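Local coordinates for protein hydroquinone dioxygenase small subunit (Pseudomonas sp., PDB 4ZXA) that forms the small, cupin-type subunit of a two-subunit, iron(II)-dependent hydroquinone 1,2-dioxygenase, which probably uses dioxygen to open the hydroquinone ring, at residues V53-G56 against V62-T65; S72-A77 against R91-K96. All blocks are in the same frame, centred on the assembly; numbering follows the deposited sequence.

Contact 1. Residues V53-G56 against V62-T65; sequences VVVG and VVET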
loop_
_atom_site.group_PDB
_atom_site.type_symbol
_atom_site.label_atom_id
_atom_site.label_comp_id
_atom_site.label_asym_id
_atom_site.label_seq_id
_atom_site.Cartn_x
_atom_site.Cartn_y
_atom_site.Cartn_z
ATOM N N VAL A 53 -3.827 -41.582 3.068
ATOM C CA VAL A 53 -4.592 -40.869 2.051
ATOM C C VAL A 53 -3.759 -39.726 1.521
ATOM O O VAL A 53 -3.370 -38.824 2.277
ATOM C CB VAL A 53 -5.956 -40.299 2.575
ATOM C CG1 VAL A 53 -6.660 -39.509 1.468
ATOM C CG2 VAL A 53 -6.872 -41.419 3.105
ATOM N N VAL A 54 -3.466 -39.777 0.226
ATOM C CA VAL A 54 -2.735 -38.705 -0.418
ATOM C C VAL A 54 -3.590 -37.438 -0.453
ATOM O O VAL A 54 -4.700 -37.444 -0.996
ATOM C CB VAL A 54 -2.336 -39.084 -1.848
ATOM C CG1 VAL A 54 -1.542 -37.948 -2.502
ATOM C CG2 VAL A 54 -1.556 -40.410 -1.853
ATOM N N VAL A 55 -3.055 -36.359 0.123
ATOM C CA VAL A 55 -3.704 -35.047 0.103
ATOM C C VAL A 55 -2.852 -34.033 -0.653
ATOM O O VAL A 55 -3.324 -32.958 -1.009
ATOM C CB VAL A 55 -4.029 -34.536 1.534
ATOM C CG1 VAL A 55 -5.095 -35.432 2.170
ATOM C CG2 VAL A 55 -2.789 -34.527 2.404
ATOM N N GLY A 56 -1.602 -34.395 -0.925
ATOM C CA GLY A 56 -0.754 -33.588 -1.778
ATOM C C GLY A 56 0.100 -34.484 -2.650
ATOM O O GLY A 56 0.666 -35.470 -2.164
ATOM N N VAL A 62 4.687 -37.220 -2.047
ATOM C CA VAL A 62 3.344 -37.163 -1.489
ATOM C C VAL A 62 3.300 -36.588 -0.091
ATOM O O VAL A 62 4.253 -36.696 0.681
ATOM C CB VAL A 62 2.623 -38.554 -1.509
ATOM C CG1 VAL A 62 2.318 -39.002 -2.943
ATOM C CG2 VAL A 62 3.431 -39.611 -0.758
ATOM N N VAL A 63 2.178 -35.952 0.209
ATOM C CA VAL A 63 1.805 -35.706 1.588
ATOM C C VAL A 63 0.584 -36.567 1.882
ATOM O O VAL A 63 -0.452 -36.437 1.231
ATOM C CB VAL A 63 1.510 -34.238 1.861
ATOM C CG1 VAL A 63 0.932 -34.077 3.257
ATOM C CG2 VAL A 63 2.785 -33.428 1.720
ATOM N N GLU A 64 0.739 -37.481 2.834
ATOM C CA GLU A 64 -0.334 -38.388 3.229
ATOM C C GLU A 64 -0.935 -37.972 4.572
ATOM O O GLU A 64 -0.229 -37.473 5.462
ATOM C CB GLU A 64 0.182 -39.832 3.323
ATOM C CG GLU A 64 0.664 -40.420 2.015
ATOM C CD GLU A 64 1.457 -41.696 2.228
ATOM O OE1 GLU A 64 1.924 -41.914 3.370
ATOM O OE2 GLU A 64 1.615 -42.479 1.256
ATOM N N THR A 65 -2.246 -38.161 4.690
ATOM C CA THR A 65 -2.962 -37.968 5.944
ATOM C C THR A 65 -3.351 -39.328 6.514
ATOM O O THR A 65 -3.985 -40.133 5.833
ATOM C CB THR A 65 -4.236 -37.098 5.759
ATOM O OG1 THR A 65 -3.861 -35.781 5.336
ATOM C CG2 THR A 65 -5.000 -36.979 7.074
#

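Contact 2. Residues S72-A77 against R91-K96; sequences SPWFTA and RVEFLK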
loop_
_atom_site.group_PDB
_atom_site.type_symbol
_atom_site.label_atom_id
_atom_site.label_comp_id
_atom_site.label_asym_id
_atom_site.label_seq_id
_atom_site.Cartn_x
_atom_site.Cartn_y
_atom_site.Cartn_z
ATOM N N SER A 72 -0.996 -49.383 14.123
ATOM C CA SER A 72 -0.745 -49.569 12.690
ATOM C C SER A 72 0.048 -50.848 12.413
ATOM O O SER A 72 0.614 -51.448 13.329
ATOM C CB SER A 72 0.044 -48.384 12.124
ATOM O OG SER A 72 1.427 -48.494 12.458
ATOM N N PRO A 73 0.079 -51.269 11.140
ATOM C CA PRO A 73 1.031 -52.279 10.663
ATOM C C PRO A 73 2.451 -51.745 10.777
ATOM O O PRO A 73 2.625 -50.519 10.790
ATOM C CB PRO A 73 0.674 -52.427 9.177
ATOM C CG PRO A 73 -0.734 -51.974 9.068
ATOM C CD PRO A 73 -0.922 -50.912 10.122
ATOM N N TRP A 74 3.441 -52.631 10.867
ATOM C CA TRP A 74 4.830 -52.205 10.715
ATOM C C TRP A 74 5.080 -51.663 9.292
ATOM O O TRP A 74 4.762 -52.320 8.286
ATOM C CB TRP A 74 5.812 -53.341 10.997
ATOM C CG TRP A 74 5.988 -53.727 12.430
ATOM C CD1 TRP A 74 5.466 -54.832 13.054
ATOM C CD2 TRP A 74 6.774 -53.041 13.422
ATOM N NE1 TRP A 74 5.873 -54.868 14.367
ATOM C CE2 TRP A 74 6.677 -53.787 14.620
ATOM C CE3 TRP A 74 7.540 -51.870 13.419
ATOM C CZ2 TRP A 74 7.320 -53.399 15.797
ATOM C CZ3 TRP A 74 8.180 -51.488 14.591
ATOM C CH2 TRP A 74 8.065 -52.249 15.763
ATOM N N PHE A 75 5.656 -50.463 9.227
ATOM C CA PHE A 75 5.947 -49.785 7.965
ATOM C C PHE A 75 7.458 -49.695 7.755
ATOM O O PHE A 75 8.234 -49.677 8.718
ATOM C CB PHE A 75 5.391 -48.363 7.982
ATOM C CG PHE A 75 3.900 -48.284 8.030
ATOM C CD1 PHE A 75 3.130 -48.824 7.013
ATOM C CD2 PHE A 75 3.267 -47.630 9.072
ATOM C CE1 PHE A 75 1.743 -48.724 7.042
ATOM C CE2 PHE A 75 1.883 -47.521 9.113
ATOM C CZ PHE A 75 1.117 -48.069 8.100
ATOM N N THR A 76 7.878 -49.615 6.502
ATOM C CA THR A 76 9.282 -49.378 6.228
ATOM C C THR A 76 9.490 -48.756 4.842
ATOM O O THR A 76 8.627 -48.854 3.960
ATOM C CB THR A 76 10.084 -50.686 6.324
ATOM O OG1 THR A 76 11.474 -50.395 6.553
ATOM C CG2 THR A 76 9.908 -51.509 5.037
ATOM N N ALA A 77 10.644 -48.128 4.652
ATOM C CA ALA A 77 10.990 -47.580 3.349
ATOM C C ALA A 77 12.493 -47.569 3.170
ATOM O O ALA A 77 13.238 -47.725 4.135
ATOM C CB ALA A 77 10.423 -46.169 3.177
ATOM N N ARG A 91 2.236 -42.942 19.720
ATOM C CA ARG A 91 3.481 -43.576 20.110
ATOM C C ARG A 91 4.051 -44.229 18.851
ATOM O O ARG A 91 3.325 -44.884 18.103
ATOM C CB ARG A 91 3.198 -44.625 21.189
ATOM C CG ARG A 91 4.354 -45.559 21.515
ATOM C CD ARG A 91 3.991 -46.492 22.670
ATOM N NE ARG A 91 5.135 -47.296 23.077
ATOM C CZ ARG A 91 5.455 -48.453 22.505
ATOM N NH1 ARG A 91 4.698 -48.921 21.521
ATOM N NH2 ARG A 91 6.519 -49.144 22.912
ATOM N N VAL A 92 5.340 -44.037 18.603
ATOM C CA VAL A 92 5.966 -44.607 17.414
ATOM C C VAL A 92 7.085 -45.562 17.834
ATOM O O VAL A 92 8.057 -45.135 18.466
ATOM C CB VAL A 92 6.515 -43.490 16.457
ATOM C CG1 VAL A 92 7.023 -44.086 15.144
ATOM C CG2 VAL A 92 5.445 -42.432 16.175
ATOM N N GLU A 93 6.936 -46.846 17.493
ATOM C CA GLU A 93 7.935 -47.869 17.817
ATOM C C GLU A 93 8.921 -48.047 16.672
ATOM O O GLU A 93 8.514 -48.109 15.512
ATOM C CB GLU A 93 7.273 -49.223 18.045
ATOM C CG GLU A 93 6.503 -49.379 19.331
ATOM C CD GLU A 93 5.542 -50.567 19.282
ATOM O OE1 GLU A 93 5.994 -51.706 19.015
ATOM O OE2 GLU A 93 4.330 -50.353 19.494
ATOM N N PHE A 94 10.205 -48.191 16.996
ATOM C CA PHE A 94 11.245 -48.298 15.973
ATOM C C PHE A 94 12.076 -49.573 16.074
ATOM O O PHE A 94 12.672 -49.856 17.114
ATOM C CB PHE A 94 12.196 -47.094 16.047
ATOM C CG PHE A 94 11.561 -45.784 15.673
ATOM C CD1 PHE A 94 11.546 -45.356 14.352
ATOM C CD2 PHE A 94 10.989 -44.979 16.642
ATOM C CE1 PHE A 94 10.963 -44.139 14.003
ATOM C CE2 PHE A 94 10.400 -43.765 16.307
ATOM C CZ PHE A 94 10.387 -43.342 14.987
ATOM N N LEU A 95 12.136 -50.321 14.976
ATOM C CA LEU A 95 13.050 -51.452 14.839
ATOM C C LEU A 95 14.132 -51.172 13.800
ATOM O O LEU A 95 13.818 -50.751 12.681
ATOM C CB LEU A 95 12.281 -52.674 14.365
ATOM C CG LEU A 95 11.516 -53.457 15.411
ATOM C CD1 LEU A 95 10.719 -54.532 14.704
ATOM C CD2 LEU A 95 12.517 -54.038 16.386
ATOM N N LYS A 96 15.393 -51.419 14.154
ATOM C CA LYS A 96 16.471 -51.384 13.169
ATOM C C LYS A 96 16.580 -52.717 12.445
ATOM O O LYS A 96 17.170 -53.661 12.965
ATOM C CB LYS A 96 17.821 -51.049 13.805
ATOM C CG LYS A 96 18.932 -50.865 12.764
ATOM C CD LYS A 96 20.285 -50.637 13.413
ATOM C CE LYS A 96 20.959 -49.389 12.859
ATOM N NZ LYS A 96 22.272 -49.138 13.518
#

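Contact 1. Residues V53-G56 against V62-T65
A classic beta bulge, in which Val55 and Gly56 together face Val63, interrupts the antiparallel hairpin of strands 52-58 and 61-69 in this cupin-type chain. Both bulge amides point at one acceptor: Val55 N lies 2.8 Å from Val63 O and Gly56 N lies 3.2 Å from the same Val63 O. The first donor approaches almost head-on, with a C=O...N angle of 170°, whereas the second comes in the carbonyl plane, on a lone pair. Val55 makes this possible with a nearly helical psi of -13°, which turns the next amide back toward Val63. The pairing then resumes one residue out of step, and Val63 N returns a bond of 2.9 Å to Gly56 O. On the other side of the bulge Val53 and Thr65 form a regular hydrogen-bonded pair, with Thr65 N 2.7 Å from Val53 O.

The side chains of Val54, Val62 and Glu64 pack on one face. Val54 CG1 meets Val62 CG1 at 4.0 Å, the two side chains crossing at about a right angle. Glu64 extends past them, and its OE2 is hydrogen-bonded to Ser158 OG. Thr65 and Val53 pack against Val43 of helix 40-45, and Val63 touches Trp316 of the large subunit.

Val55, turned by the bulge, fits between Val63 and Thr65. Its chi1 of -66° puts CG2 between its own backbone N and carbonyl carbon, where Val55 CG2 reaches Val63 O at 3.2 Å, while Val55 CG1 and Val55 CG2 both lie 3.4 Å from Thr65 OG1.

Contact 2. Residues S72-A77 against R91-K96
Trp74 meets Leu95 through a CH-pi contact: Leu95 CD1 sits over one face of the indole, 3.8 Å from the centroid of the six-membered ring and 17° off its normal. The methyl is displaced toward the rim, where Leu95 CD1 and Trp74 CH2 approach to 3.7 Å. The tryptophan CG is anti to its carbonyl carbon (chi1 -74°), and from there the long indole spans a CA-CA separation of 8.9 Å between Trp74 and Glu93.

Glu93 brings two oxygens close to the ring, without hydrogen bonding to it. Trp74 CZ3 lies 3.5 Å from Glu93 O, which approaches obliquely. The carboxylate stands almost perpendicular to the indole, the two planes 87° apart, with Glu93 OE1 3.9 Å from Trp74 CZ2. That oxygen is also salt-bridged to Arg139, whose side chain touches Trp74 as well, so the arginine links both partners. A pairing of Glu93 OE2 with Arg91 is doubtful, since Arg91 NH1 sits too close to a neighbouring atom in the model.

Glu93 and Leu95 direct their CB atoms toward Trp74, whereas Phe94 between them turns away, to Cys130 and Leu132 of strand 128-132 and to Leu214 of the large subunit. The contact thus bridges strands that are not adjacent: strand 136-142 runs between 71-76 and 89-97, and the indole reaches across it on one surface of an antiparallel sheet of the cupin fold.

How the contacts relate
The two contacts lie in different sheets of the chain and follow one another in sequence, strand 61-69 of contact 1 leading directly into strand 71-76 of contact 2. Their centres are 19 Å apart and their nearest atoms about 8 Å apart, so they do not touch. Contact 1 is buried and made by backbone pairing of neighbouring strands, about 7 Å from the chain centre; contact 2 lies near the surface, about 13 Å out, and depends mainly on the Trp74 side chain. Lys52, which touches Glu64 of contact 1, also makes a cation-pi interaction with Phe75 in the 72-77 segment. Both regions also reach the large subunit, through Val63 in contact 1 and through Phe94, on the 91-96 strand beside contact 2.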